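Local coordinates for protein similar to yteR (Bacilus subtilis) (Clostridium acetobutylicum, PDB 4WU0) that probably hydrolyses unsaturated rhamnogalacturonan fragments of pectin, as a member of glycoside hydrolase family 105 related to YteR, at residues Y67-E70 with E71-I74; G91-K94 with Y95-A98; I161-K164 with N165-N169; W198-A201 with M202-V206; V215-K218 with N219-D222. All blocks are in the same frame, centred on the assembly; numbering follows the deposited sequence.

Interaction 1. Residues Y67-E70 with E71-I74; sequences YKLE and EYNI
Two successive i to i+3 backbone bonds, Glu71 N to Lys68 O at 3.1 Å and Tyr72 N to Leu69 O at 2.9 Å, wind residues 69-71 into a short 3-10 turn. The N-H...O angles are 159° and 158°, yet both donors stand above the plane of the carbonyl they meet, as the tight winding of such a turn brings about. Tyr72 then leaves the turn with positive phi, and its side chain folds back over it. The CG of Tyr72 stands beside its own backbone N (chi1 -73°), which carries the ring over the carbonyl of Leu69: Leu69 O lies 3.6 Å above the ring plane, over the centre. Leu69 and Tyr72 run side by side, and Leu69 CD2 reaches Tyr72 CZ at 3.8 Å. The same pair lies against helix 93-108, where Leu69 touches Lys104 and Tyr72 touches Gln105 and Asn108. The carboxylate of Glu71 passes Lys68 CB, its oxygen OE2 5.6 Å from Lys68 NZ. The turn lies in the irregular surface connection between helices 44-54 and 80-90. Asn73 N donates to a water at 3.0 Å, and that water lies within hydrogen-bonding distance of Lys68 O, also 3.0 Å.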
loop_
_atom_site.group_PDB
_atom_site.type_symbol
_atom_site.label_atom_id
_atom_site.label_comp_id
_atom_site.label_asym_id
_atom_site.label_seq_id
_atom_site.Cartn_x
_atom_site.Cartn_y
_atom_site.Cartn_z
ATOM N N TYR A 67 19.805 0.614 -0.919
ATOM C CA TYR A 67 19.218 -0.587 -1.511
ATOM C C TYR A 67 20.275 -1.661 -1.646
ATOM O O TYR A 67 21.375 -1.375 -2.101
ATOM C CB TYR A 67 18.675 -0.245 -2.886
ATOM C CG TYR A 67 18.200 -1.445 -3.671
ATOM C CD1 TYR A 67 17.119 -2.197 -3.232
ATOM C CD2 TYR A 67 18.834 -1.828 -4.838
ATOM C CE1 TYR A 67 16.673 -3.289 -3.947
ATOM C CE2 TYR A 67 18.406 -2.921 -5.564
ATOM C CZ TYR A 67 17.321 -3.655 -5.119
ATOM O OH TYR A 67 16.911 -4.753 -5.848
ATOM N N LYS A 68 19.964 -2.892 -1.249
ATOM C CA LYS A 68 20.860 -4.015 -1.550
ATOM C C LYS A 68 19.995 -5.157 -2.039
ATOM O O LYS A 68 19.161 -5.694 -1.312
ATOM C CB LYS A 68 21.714 -4.432 -0.350
ATOM C CG LYS A 68 22.783 -5.480 -0.695
ATOM C CD LYS A 68 23.756 -5.696 0.474
ATOM C CE LYS A 68 24.552 -6.986 0.326
ATOM N NZ LYS A 68 25.485 -7.198 1.475
ATOM N N LEU A 69 20.169 -5.466 -3.309
ATOM C CA LEU A 69 19.381 -6.474 -3.983
ATOM C C LEU A 69 19.409 -7.807 -3.248
ATOM O O LEU A 69 18.373 -8.465 -3.104
ATOM C CB LEU A 69 19.913 -6.632 -5.402
ATOM C CG LEU A 69 19.194 -7.638 -6.291
ATOM C CD1 LEU A 69 19.255 -7.175 -7.733
ATOM C CD2 LEU A 69 19.830 -8.995 -6.142
ATOM N N GLU A 70 20.599 -8.207 -2.798
ATOM C CA GLU A 70 20.788 -9.506 -2.183
ATOM C C GLU A 70 20.087 -9.692 -0.830
ATOM O O GLU A 70 20.056 -10.802 -0.308
ATOM C CB GLU A 70 22.289 -9.813 -2.050
ATOM C CG GLU A 70 22.977 -10.064 -3.387
ATOM C CD GLU A 70 23.276 -8.791 -4.176
ATOM O OE1 GLU A 70 23.151 -7.669 -3.622
ATOM O OE2 GLU A 70 23.647 -8.921 -5.364
ATOM N N GLU A 71 19.513 -8.639 -0.269
ATOM C CA GLU A 71 18.684 -8.808 0.919
ATOM C C GLU A 71 17.342 -9.437 0.575
ATOM O O GLU A 71 16.666 -9.964 1.455
ATOM C CB GLU A 71 18.472 -7.463 1.622
ATOM C CG GLU A 71 19.742 -7.040 2.349
ATOM C CD GLU A 71 19.678 -5.649 2.938
ATOM O OE1 GLU A 71 18.633 -4.965 2.778
ATOM O OE2 GLU A 71 20.693 -5.249 3.561
ATOM N N TYR A 72 16.960 -9.347 -0.697
ATOM C CA TYR A 72 15.680 -9.858 -1.193
ATOM C C TYR A 72 14.537 -9.434 -0.249
ATOM O O TYR A 72 13.807 -10.252 0.293
ATOM C CB TYR A 72 15.757 -11.378 -1.442
ATOM C CG TYR A 72 16.586 -11.679 -2.679
ATOM C CD1 TYR A 72 16.128 -11.309 -3.929
ATOM C CD2 TYR A 72 17.839 -12.267 -2.592
ATOM C CE1 TYR A 72 16.861 -11.538 -5.058
ATOM C CE2 TYR A 72 18.592 -12.502 -3.726
ATOM C CZ TYR A 72 18.093 -12.130 -4.956
ATOM O OH TYR A 72 18.839 -12.359 -6.086
ATOM N N ASN A 73 14.415 -8.125 -0.089
ATOM C CA ASN A 73 13.389 -7.499 0.739
ATOM C C ASN A 73 12.322 -6.966 -0.207
ATOM O O ASN A 73 12.605 -6.081 -1.005
ATOM C CB ASN A 73 14.020 -6.358 1.553
ATOM C CG ASN A 73 13.031 -5.638 2.451
ATOM O OD1 ASN A 73 11.812 -5.703 2.255
ATOM N ND2 ASN A 73 13.560 -4.902 3.436
ATOM N N ILE A 74 11.107 -7.518 -0.177
ATOM C CA ILE A 74 10.107 -7.103 -1.149
ATOM C C ILE A 74 9.745 -5.613 -1.011
ATOM O O ILE A 74 9.372 -4.977 -2.010
ATOM C CB ILE A 74 8.834 -7.999 -1.096
ATOM C CG1 ILE A 74 8.092 -7.997 -2.427
ATOM C CG2 ILE A 74 7.902 -7.591 0.033
ATOM C CD1 ILE A 74 8.759 -8.816 -3.485
HETATM O O HOH W 1 16.184 -6.218 -1.564
#

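Interaction 2. Residues G91-K94 with Y95-A98; sequences GKEK and YRKA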
loop_
_atom_site.group_PDB
_atom_site.type_symbol
_atom_site.label_atom_id
_atom_site.label_comp_id
_atom_site.label_asym_id
_atom_site.label_seq_id
_atom_site.Cartn_x
_atom_site.Cartn_y
_atom_site.Cartn_z
ATOM N N GLY A 91 12.355 11.531 -18.728
ATOM C CA GLY A 91 13.185 10.764 -19.637
ATOM C C GLY A 91 14.639 10.587 -19.213
ATOM O O GLY A 91 15.443 10.162 -20.036
ATOM N N LYS A 92 14.985 10.894 -17.958
ATOM C CA LYS A 92 16.385 10.824 -17.525
ATOM C C LYS A 92 16.856 9.393 -17.336
ATOM O O LYS A 92 16.214 8.592 -16.675
ATOM C CB LYS A 92 16.630 11.643 -16.259
ATOM C CG LYS A 92 16.406 13.142 -16.430
ATOM C CD LYS A 92 17.291 13.761 -17.516
ATOM C CE LYS A 92 17.147 15.282 -17.535
ATOM N NZ LYS A 92 17.860 15.940 -18.672
ATOM N N GLU A 93 18.000 9.082 -17.933
ATOM C CA GLU A 93 18.462 7.703 -18.004
ATOM C C GLU A 93 18.719 7.074 -16.628
ATOM O O GLU A 93 18.543 5.868 -16.463
ATOM C CB GLU A 93 19.716 7.619 -18.888
ATOM C CG GLU A 93 20.185 6.187 -19.210
ATOM C CD GLU A 93 19.132 5.333 -19.928
ATOM O OE1 GLU A 93 18.118 5.880 -20.421
ATOM O OE2 GLU A 93 19.328 4.097 -19.993
ATOM N N LYS A 94 19.118 7.872 -15.637
ATOM C CA LYS A 94 19.475 7.289 -14.353
ATOM C C LYS A 94 18.266 6.604 -13.725
ATOM O O LYS A 94 18.411 5.628 -12.997
ATOM C CB LYS A 94 20.089 8.327 -13.396
ATOM C CG LYS A 94 19.128 9.343 -12.771
ATOM C CD LYS A 94 19.930 10.240 -11.831
ATOM C CE LYS A 94 19.061 11.029 -10.855
ATOM N NZ LYS A 94 19.898 11.681 -9.778
ATOM N N TYR A 95 17.064 7.100 -14.017
ATOM C CA TYR A 95 15.870 6.486 -13.462
ATOM C C TYR A 95 15.640 5.119 -14.111
ATOM O O TYR A 95 15.257 4.159 -13.450
ATOM C CB TYR A 95 14.642 7.373 -13.682
ATOM C CG TYR A 95 14.715 8.717 -13.002
ATOM C CD1 TYR A 95 15.100 8.829 -11.671
ATOM C CD2 TYR A 95 14.405 9.875 -13.689
ATOM C CE1 TYR A 95 15.167 10.051 -11.052
ATOM C CE2 TYR A 95 14.460 11.106 -13.075
ATOM C CZ TYR A 95 14.844 11.196 -11.760
ATOM O OH TYR A 95 14.902 12.445 -11.159
ATOM N N ARG A 96 15.838 5.049 -15.417
ATOM C CA ARG A 96 15.687 3.790 -16.126
ATOM C C ARG A 96 16.724 2.777 -15.646
ATOM O O ARG A 96 16.400 1.597 -15.455
ATOM C CB ARG A 96 15.804 3.995 -17.628
ATOM C CG ARG A 96 15.651 2.732 -18.439
ATOM C CD ARG A 96 14.235 2.216 -18.419
ATOM N NE ARG A 96 14.131 0.961 -19.169
ATOM C CZ ARG A 96 13.940 -0.246 -18.635
ATOM N NH1 ARG A 96 13.812 -0.401 -17.323
ATOM N NH2 ARG A 96 13.879 -1.309 -19.430
ATOM N N LYS A 97 17.960 3.223 -15.412
ATOM C CA LYS A 97 18.993 2.293 -14.949
ATOM C C LYS A 97 18.665 1.781 -13.551
ATOM O O LYS A 97 18.878 0.617 -13.253
ATOM C CB LYS A 97 20.376 2.946 -14.961
ATOM C CG LYS A 97 20.931 3.181 -16.348
ATOM C CD LYS A 97 22.245 3.940 -16.264
ATOM C CE LYS A 97 22.881 4.133 -17.626
ATOM N NZ LYS A 97 23.954 5.151 -17.532
ATOM N N ALA A 98 18.151 2.660 -12.700
ATOM C CA ALA A 98 17.717 2.269 -11.362
ATOM C C ALA A 98 16.582 1.249 -11.431
ATOM O O ALA A 98 16.546 0.274 -10.673
ATOM C CB ALA A 98 17.296 3.515 -10.552
#
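Lys94 lays its aliphatic chain alongside the ring of Tyr95, with CG 4.2 Å above the ring plane toward the rim and CE 4.0 Å from Tyr95 CE1. Its first torsion (chi1 74°) sets CG between the backbone N and the carbonyl carbon, and from there the extended chain runs the same way as the Tyr95 side chain. Lys92 meets the ring as well, its CB 3.8 Å from Tyr95 CD2. The setting is the first turn of helix 93-108, entered from Gly91, where the chain leaves the preceding helix with positive phi. Tyr95 N bonds to Lys92 O at 3.2 Å, whereas Lys97 N to Glu93 O at 2.9 Å and Ala98 N to Lys94 O follow the i to i+4 pattern. Glu93 and Lys97 cross at about a right angle, Glu93 CG touching Lys97 CE at 3.7 Å, while Glu93 OE2 and Lys97 NZ stay 5.3 Å apart. Tyr95 packs on Leu83, Leu86 and Thr90 of helix 80-90, tying two consecutive helices together. Lys94 NZ forms a salt bridge with Asp55 and a hydrogen bond to Ile58 O; Arg96 NH1 hydrogen-bonds Tyr142 OH, and its guanidinium makes a cation-pi contact with Phe146. The chemistry therefore divides: backbone bonds hold the turn, methylenes pack the side chains along it, charged ends join it to other parts of the fold, and the Glu93-Lys97 attraction is probably only a general electrostatic one.

Interaction 3. Residues I161-K164 with N165-N169; sequences ITEK and NLKDN
Lys167 packs back on Glu163 where helix 152-166 ends. Its CB lies 3.1 Å from Glu163 O, a close approach beside the last helical bond, Lys167 N to Glu163 O, also 3.1 Å. From there CG continues anti to the backbone N (chi1 -176°), and the chain bends at its last two torsions, CD and CE each passing Glu163 OE2 at 3.4 Å. NZ does not join the carboxylate, remaining 4.8 Å from Glu163 OE2; it is directed to Asn169 OD1, where the modelled separation is too short to be taken literally. The two side chains run together in the same direction, a methylene-to-carboxylate contact with the opposite charges near but not touching. Two residues earlier, Asn165 lies alongside Ile161, its ND2 3.3 Å from Ile161 CG2 and hydrogen-bonded to Glu114. Lys167 is the first residue to leave helical phi/psi, although its N still bonds back into the helix. Beyond this last turn a water joins the backbone, donating to Lys164 O at 2.8 Å and to Lys167 O at 2.7 Å. Thr162 and Leu166 face Leu129 of helix 129-146, Asn165 and Leu166 rest on Tyr178 of strand 177-179, and Glu163 meets Tyr205 of helix 199-215.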
loop_
_atom_site.group_PDB
_atom_site.type_symbol
_atom_site.label_atom_id
_atom_site.label_comp_id
_atom_site.label_asym_id
_atom_site.label_seq_id
_atom_site.Cartn_x
_atom_site.Cartn_y
_atom_site.Cartn_z
ATOM N N ILE A 161 -3.307 -16.739 -5.312
ATOM C CA ILE A 161 -2.803 -17.653 -4.290
ATOM C C ILE A 161 -2.839 -16.971 -2.921
ATOM O O ILE A 161 -3.122 -17.610 -1.914
ATOM C CB ILE A 161 -1.381 -18.119 -4.627
ATOM C CG1 ILE A 161 -1.375 -18.971 -5.891
ATOM C CG2 ILE A 161 -0.752 -18.897 -3.458
ATOM C CD1 ILE A 161 -2.205 -20.222 -5.822
ATOM N N THR A 162 -2.528 -15.682 -2.885
ATOM C CA THR A 162 -2.569 -14.966 -1.620
ATOM C C THR A 162 -3.986 -14.980 -1.054
ATOM O O THR A 162 -4.190 -15.240 0.123
ATOM C CB THR A 162 -2.032 -13.540 -1.781
ATOM O OG1 THR A 162 -0.650 -13.618 -2.140
ATOM C CG2 THR A 162 -2.183 -12.733 -0.504
ATOM N N GLU A 163 -4.984 -14.711 -1.882
ATOM C CA GLU A 163 -6.338 -14.757 -1.380
ATOM C C GLU A 163 -6.719 -16.177 -0.930
ATOM O O GLU A 163 -7.360 -16.340 0.105
ATOM C CB GLU A 163 -7.320 -14.247 -2.435
ATOM C CG GLU A 163 -8.732 -14.096 -1.927
ATOM C CD GLU A 163 -9.668 -15.225 -2.337
ATOM O OE1 GLU A 163 -9.200 -16.298 -2.785
ATOM O OE2 GLU A 163 -10.893 -15.035 -2.193
ATOM N N LYS A 164 -6.306 -17.200 -1.679
ATOM C CA LYS A 164 -6.621 -18.577 -1.321
ATOM C C LYS A 164 -6.085 -18.925 0.066
ATOM O O LYS A 164 -6.778 -19.540 0.879
ATOM C CB LYS A 164 -6.037 -19.536 -2.358
ATOM C CG LYS A 164 -6.262 -21.004 -2.035
ATOM C CD LYS A 164 -5.654 -21.907 -3.094
ATOM C CE LYS A 164 -6.114 -23.346 -2.896
ATOM N NZ LYS A 164 -5.215 -24.141 -2.008
ATOM N N ASN A 165 -4.859 -18.504 0.349
ATOM C CA ASN A 165 -4.198 -18.900 1.585
ATOM C C ASN A 165 -4.500 -18.000 2.771
ATOM O O ASN A 165 -4.437 -18.469 3.909
ATOM C CB ASN A 165 -2.681 -18.962 1.407
ATOM C CG ASN A 165 -2.219 -20.153 0.556
ATOM O OD1 ASN A 165 -2.708 -21.269 0.696
ATOM N ND2 ASN A 165 -1.264 -19.902 -0.323
ATOM N N LEU A 166 -4.794 -16.717 2.533
ATOM C CA LEU A 166 -4.919 -15.766 3.647
ATOM C C LEU A 166 -6.346 -15.374 4.010
ATOM O O LEU A 166 -6.557 -14.743 5.034
ATOM C CB LEU A 166 -4.096 -14.488 3.383
ATOM C CG LEU A 166 -2.591 -14.641 3.633
ATOM C CD1 LEU A 166 -1.911 -15.559 2.613
ATOM C CD2 LEU A 166 -1.901 -13.309 3.655
ATOM N N LYS A 167 -7.321 -15.752 3.192
ATOM C CA LYS A 167 -8.704 -15.372 3.454
ATOM C C LYS A 167 -9.359 -16.184 4.564
ATOM O O LYS A 167 -9.215 -17.413 4.634
ATOM C CB LYS A 167 -9.552 -15.510 2.185
ATOM C CG LYS A 167 -11.000 -15.032 2.355
ATOM C CD LYS A 167 -11.787 -15.105 1.039
ATOM C CE LYS A 167 -12.076 -16.548 0.616
ATOM N NZ LYS A 167 -13.133 -17.193 1.448
ATOM N N ASP A 168 -10.107 -15.479 5.406
ATOM C CA ASP A 168 -11.001 -16.087 6.381
ATOM C C ASP A 168 -12.361 -16.300 5.726
ATOM O O ASP A 168 -12.991 -15.341 5.290
ATOM C CB ASP A 168 -11.158 -15.171 7.591
ATOM C CG ASP A 168 -12.223 -15.639 8.541
ATOM O OD1 ASP A 168 -12.388 -16.866 8.677
ATOM O OD2 ASP A 168 -12.906 -14.787 9.161
ATOM N N ASN A 169 -12.815 -17.542 5.630
ATOM C CA ASN A 169 -14.107 -17.791 4.996
ATOM C C ASN A 169 -15.275 -17.189 5.759
ATOM O O ASN A 169 -16.287 -16.841 5.162
ATOM C CB ASN A 169 -14.324 -19.292 4.794
ATOM C CG ASN A 169 -13.461 -19.848 3.684
ATOM O OD1 ASN A 169 -13.355 -19.253 2.611
ATOM N ND2 ASN A 169 -12.822 -20.982 3.938
HETATM O O HOH W 2 -7.871 -19.358 3.429
#

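Interaction 4. Residues W198-A201 with M202-V206; sequences WGRA and MGWYV
Apolar overlap comes first: the chain of Arg200 lies along one face of the Trp204 indole, with CG 3.3 Å above the ring plane toward the rim and CD 3.8 Å from Trp204 CZ2. Arg200 CG stands anti to the backbone N (chi1 174°), which sends the chain in the same direction as Trp204 one helical turn on. The guanidinium and indole planes are 67° apart, so these two flat groups do not stack; instead Trp198 CZ2 sits over one face of the Arg200 guanidinium, 3.4 Å from its plane. Polar links follow. One water accepts from Arg200 NE at 3.1 Å and from Trp204 NE1 at 3.0 Å, in plane at the edge of both groups, which probably helps fix their rotation within the buried interior. Arg200 NH2 is taken up by Cys317 O and Ser265 OG. The backbone bonds are those of an opening alpha helix: from Trp198 at the N-cap position, Met202 N reaches Trp198 O at 3.1 Å and Trp204 N reaches Arg200 O at 2.8 Å. This start of helix 199-215 is enclosed by its neighbours: Ala201 and Trp204 on helix 129-146, Met202 and Tyr205 on helix 223-240, and Arg200 and Trp204 on Met269 of helix 264-279.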
loop_
_atom_site.group_PDB
_atom_site.type_symbol
_atom_site.label_atom_id
_atom_site.label_comp_id
_atom_site.label_asym_id
_atom_site.label_seq_id
_atom_site.Cartn_x
_atom_site.Cartn_y
_atom_site.Cartn_z
ATOM N N TRP A 198 -5.410 -6.934 10.357
ATOM C CA TRP A 198 -4.814 -5.619 10.570
ATOM C C TRP A 198 -5.274 -4.675 9.480
ATOM O O TRP A 198 -5.215 -5.005 8.296
ATOM C CB TRP A 198 -3.290 -5.746 10.557
ATOM C CG TRP A 198 -2.563 -4.470 10.813
ATOM C CD1 TRP A 198 -2.921 -3.472 11.662
ATOM C CD2 TRP A 198 -1.345 -4.044 10.186
ATOM N NE1 TRP A 198 -1.989 -2.456 11.613
ATOM C CE2 TRP A 198 -1.017 -2.791 10.712
ATOM C CE3 TRP A 198 -0.503 -4.612 9.227
ATOM C CZ2 TRP A 198 0.122 -2.088 10.311
ATOM C CZ3 TRP A 198 0.614 -3.919 8.839
ATOM C CH2 TRP A 198 0.920 -2.670 9.384
ATOM N N GLY A 199 -5.752 -3.504 9.885
ATOM C CA GLY A 199 -6.284 -2.525 8.957
ATOM C C GLY A 199 -5.366 -2.197 7.797
ATOM O O GLY A 199 -5.762 -2.260 6.625
ATOM N N ARG A 200 -4.131 -1.820 8.105
ATOM C CA ARG A 200 -3.237 -1.405 7.032
ATOM C C ARG A 200 -2.908 -2.564 6.077
ATOM O O ARG A 200 -2.773 -2.345 4.878
ATOM C CB ARG A 200 -1.959 -0.759 7.573
ATOM C CG ARG A 200 -0.969 -0.460 6.451
ATOM C CD ARG A 200 0.023 0.665 6.712
ATOM N NE ARG A 200 1.056 0.347 7.697
ATOM C CZ ARG A 200 1.250 0.998 8.837
ATOM N NH1 ARG A 200 2.258 0.650 9.616
ATOM N NH2 ARG A 200 0.491 2.027 9.189
ATOM N N ALA A 201 -2.825 -3.772 6.594
ATOM C CA ALA A 201 -2.556 -4.928 5.735
ATOM C C ALA A 201 -3.671 -5.141 4.727
ATOM O O ALA A 201 -3.412 -5.356 3.523
ATOM C CB ALA A 201 -2.338 -6.144 6.553
ATOM N N MET A 202 -4.922 -5.090 5.175
ATOM C CA MET A 202 -6.011 -5.126 4.212
ATOM C C MET A 202 -5.947 -3.951 3.256
ATOM O O MET A 202 -6.239 -4.098 2.084
ATOM C CB MET A 202 -7.374 -5.151 4.900
ATOM C CG MET A 202 -7.795 -6.516 5.393
ATOM S SD MET A 202 -8.062 -7.730 4.072
ATOM C CE MET A 202 -9.477 -7.071 3.174
ATOM N N GLY A 203 -5.585 -2.773 3.751
ATOM C CA GLY A 203 -5.417 -1.605 2.897
ATOM C C GLY A 203 -4.395 -1.850 1.788
ATOM O O GLY A 203 -4.636 -1.520 0.634
ATOM N N TRP A 204 -3.243 -2.424 2.128
ATOM C CA TRP A 204 -2.244 -2.738 1.119
ATOM C C TRP A 204 -2.831 -3.626 0.031
ATOM O O TRP A 204 -2.621 -3.401 -1.156
ATOM C CB TRP A 204 -1.058 -3.477 1.719
ATOM C CG TRP A 204 -0.122 -2.665 2.631
ATOM C CD1 TRP A 204 0.338 -3.048 3.864
ATOM C CD2 TRP A 204 0.496 -1.391 2.365
ATOM N NE1 TRP A 204 1.191 -2.108 4.366
ATOM C CE2 TRP A 204 1.292 -1.076 3.477
ATOM C CE3 TRP A 204 0.453 -0.488 1.299
ATOM C CZ2 TRP A 204 2.021 0.099 3.564
ATOM C CZ3 TRP A 204 1.193 0.671 1.389
ATOM C CH2 TRP A 204 1.971 0.951 2.509
ATOM N N TYR A 205 -3.559 -4.656 0.451
ATOM C CA TYR A 205 -4.058 -5.636 -0.501
ATOM C C TYR A 205 -5.114 -5.024 -1.424
ATOM O O TYR A 205 -5.101 -5.282 -2.636
ATOM C CB TYR A 205 -4.609 -6.875 0.208
ATOM C CG TYR A 205 -4.887 -8.039 -0.712
ATOM C CD1 TYR A 205 -3.860 -8.724 -1.339
ATOM C CD2 TYR A 205 -6.179 -8.476 -0.924
ATOM C CE1 TYR A 205 -4.115 -9.806 -2.193
ATOM C CE2 TYR A 205 -6.438 -9.567 -1.749
ATOM C CZ TYR A 205 -5.405 -10.212 -2.380
ATOM O OH TYR A 205 -5.665 -11.259 -3.217
ATOM N N VAL A 206 -6.040 -4.230 -0.883
ATOM C CA VAL A 206 -7.029 -3.606 -1.772
ATOM C C VAL A 206 -6.436 -2.535 -2.695
ATOM O O VAL A 206 -6.829 -2.429 -3.861
ATOM C CB VAL A 206 -8.315 -3.118 -1.052
ATOM C CG1 VAL A 206 -9.043 -4.298 -0.450
ATOM C CG2 VAL A 206 -8.031 -2.079 0.004
HETATM O O HOH W 3 3.142 -1.606 6.542
#

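Interaction 5. Residues V215-K218 with N219-D222; sequences VLPK and NHKD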
loop_
_atom_site.group_PDB
_atom_site.type_symbol
_atom_site.label_atom_id
_atom_site.label_comp_id
_atom_site.label_asym_id
_atom_site.label_seq_id
_atom_site.Cartn_x
_atom_site.Cartn_y
_atom_site.Cartn_z
ATOM N N VAL A 215 -3.603 -1.807 -14.704
ATOM C CA VAL A 215 -2.595 -1.965 -15.752
ATOM C C VAL A 215 -2.666 -3.299 -16.503
ATOM O O VAL A 215 -1.926 -3.503 -17.464
ATOM C CB VAL A 215 -1.153 -1.720 -15.231
ATOM C CG1 VAL A 215 -1.003 -0.284 -14.747
ATOM C CG2 VAL A 215 -0.780 -2.726 -14.155
ATOM N N LEU A 216 -3.570 -4.197 -16.096
ATOM C CA LEU A 216 -3.758 -5.448 -16.835
ATOM C C LEU A 216 -4.361 -5.253 -18.226
ATOM O O LEU A 216 -5.205 -4.396 -18.431
ATOM C CB LEU A 216 -4.663 -6.413 -16.067
ATOM C CG LEU A 216 -4.151 -7.064 -14.787
ATOM C CD1 LEU A 216 -5.238 -7.976 -14.229
ATOM C CD2 LEU A 216 -2.853 -7.847 -15.052
ATOM N N PRO A 217 -3.961 -6.080 -19.196
ATOM C CA PRO A 217 -4.717 -6.102 -20.449
ATOM C C PRO A 217 -6.206 -6.393 -20.200
ATOM O O PRO A 217 -6.514 -7.227 -19.358
ATOM C CB PRO A 217 -4.046 -7.241 -21.237
ATOM C CG PRO A 217 -2.649 -7.291 -20.678
ATOM C CD PRO A 217 -2.782 -6.969 -19.235
ATOM N N LYS A 218 -7.106 -5.712 -20.912
ATOM C CA LYS A 218 -8.545 -5.881 -20.701
ATOM C C LYS A 218 -9.022 -7.312 -20.887
ATOM O O LYS A 218 -9.999 -7.729 -20.264
ATOM C CB LYS A 218 -9.339 -4.956 -21.628
ATOM C CG LYS A 218 -9.570 -3.575 -21.040
ATOM C CD LYS A 218 -8.255 -2.865 -20.775
ATOM C CE LYS A 218 -8.428 -1.576 -19.988
ATOM N NZ LYS A 218 -7.163 -0.775 -20.014
ATOM N N ASN A 219 -8.326 -8.060 -21.736
ATOM C CA ASN A 219 -8.681 -9.450 -21.978
ATOM C C ASN A 219 -7.865 -10.444 -21.165
ATOM O O ASN A 219 -7.875 -11.635 -21.469
ATOM C CB ASN A 219 -8.581 -9.787 -23.465
ATOM C CG ASN A 219 -7.156 -9.743 -23.999
ATOM O OD1 ASN A 219 -6.187 -9.563 -23.243
ATOM N ND2 ASN A 219 -7.024 -9.900 -25.311
ATOM N N HIS A 220 -7.156 -9.976 -20.143
ATOM C CA HIS A 220 -6.320 -10.895 -19.391
ATOM C C HIS A 220 -7.164 -11.975 -18.718
ATOM O O HIS A 220 -8.209 -11.685 -18.153
ATOM C CB HIS A 220 -5.450 -10.182 -18.367
ATOM C CG HIS A 220 -4.387 -11.064 -17.802
ATOM N ND1 HIS A 220 -4.599 -11.863 -16.703
ATOM C CD2 HIS A 220 -3.134 -11.341 -18.235
ATOM C CE1 HIS A 220 -3.516 -12.583 -16.470
ATOM N NE2 HIS A 220 -2.617 -12.294 -17.395
ATOM N N LYS A 221 -6.697 -13.220 -18.770
ATOM C CA LYS A 221 -7.490 -14.349 -18.297
ATOM C C LYS A 221 -7.856 -14.274 -16.806
ATOM O O LYS A 221 -8.865 -14.861 -16.393
ATOM C CB LYS A 221 -6.765 -15.668 -18.569
ATOM C CG LYS A 221 -5.463 -15.794 -17.813
ATOM C CD LYS A 221 -4.749 -17.063 -18.205
ATOM C CE LYS A 221 -3.448 -17.201 -17.470
ATOM N NZ LYS A 221 -2.869 -18.525 -17.771
ATOM N N ASP A 222 -7.045 -13.573 -16.013
ATOM C CA ASP A 222 -7.280 -13.479 -14.555
ATOM C C ASP A 222 -7.853 -12.133 -14.119
ATOM O O ASP A 222 -8.026 -11.900 -12.930
ATOM C CB ASP A 222 -5.997 -13.742 -13.749
ATOM C CG ASP A 222 -5.464 -15.144 -13.942
ATOM O OD1 ASP A 222 -6.266 -16.080 -14.162
ATOM O OD2 ASP A 222 -4.234 -15.318 -13.877
HETATM O O HOH W 4 -10.606 -10.135 -19.112
#
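Pro217 O accepts from His220 N at 2.9 Å with an N-H...O angle of 157°, closing a type I beta turn over Lys218 and Asn219. The CB of His220 also comes close to this oxygen, at 3.3 Å from Pro217 O. Asn219, at the third position of the turn, has CG between its backbone N and carbonyl carbon (chi1 67°), and this folds the amide back until OD1 is 3.7 Å from Pro217 CB. Pro217 CD approaches the His220 ring obliquely, and Leu216 CB lies 4.5 Å from His220 CB. Leu216 and Pro217 both rest on Phe152 at the start of helix 152-166, and this turn joins helix 199-215 to helix 223-240. A water lies within hydrogen-bonding distance of two carbonyls of the turn, Lys218 O at 2.7 Å and His220 O at 3.0 Å. The imidazole is held at both nitrogens: NE2 is hydrogen-bonded to Asp153, while ND1 accepts a capping bond in the turn that leads into helix 223-240. In that capping bond Asp222 N donates to His220 ND1 at 3.1 Å, tilted 34° out of the ring plane.

In the fold
Along the chain the five contacts come in numerical order, in a largely helical fold consistent with the (alpha/alpha)6 barrel of the six-hairpin glycosidases. Interactions 1 and 2 share helix 93-108: interaction 2 forms its first turn and interaction 1 rests on its later residues, their centres 20 Å apart. Interactions 3 and 4 touch directly, where Tyr205 OH lies 3.5 Å from Glu163 CB, joining the end of helix 152-166 to the start of helix 199-215. Interaction 5 follows helix 199-215 and rests on the opening of helix 152-166, its centre 21 Å from that of interaction 3. Interaction 4 thus belongs to the interior, whereas the other four lie toward the periphery, at helix ends and connecting turns.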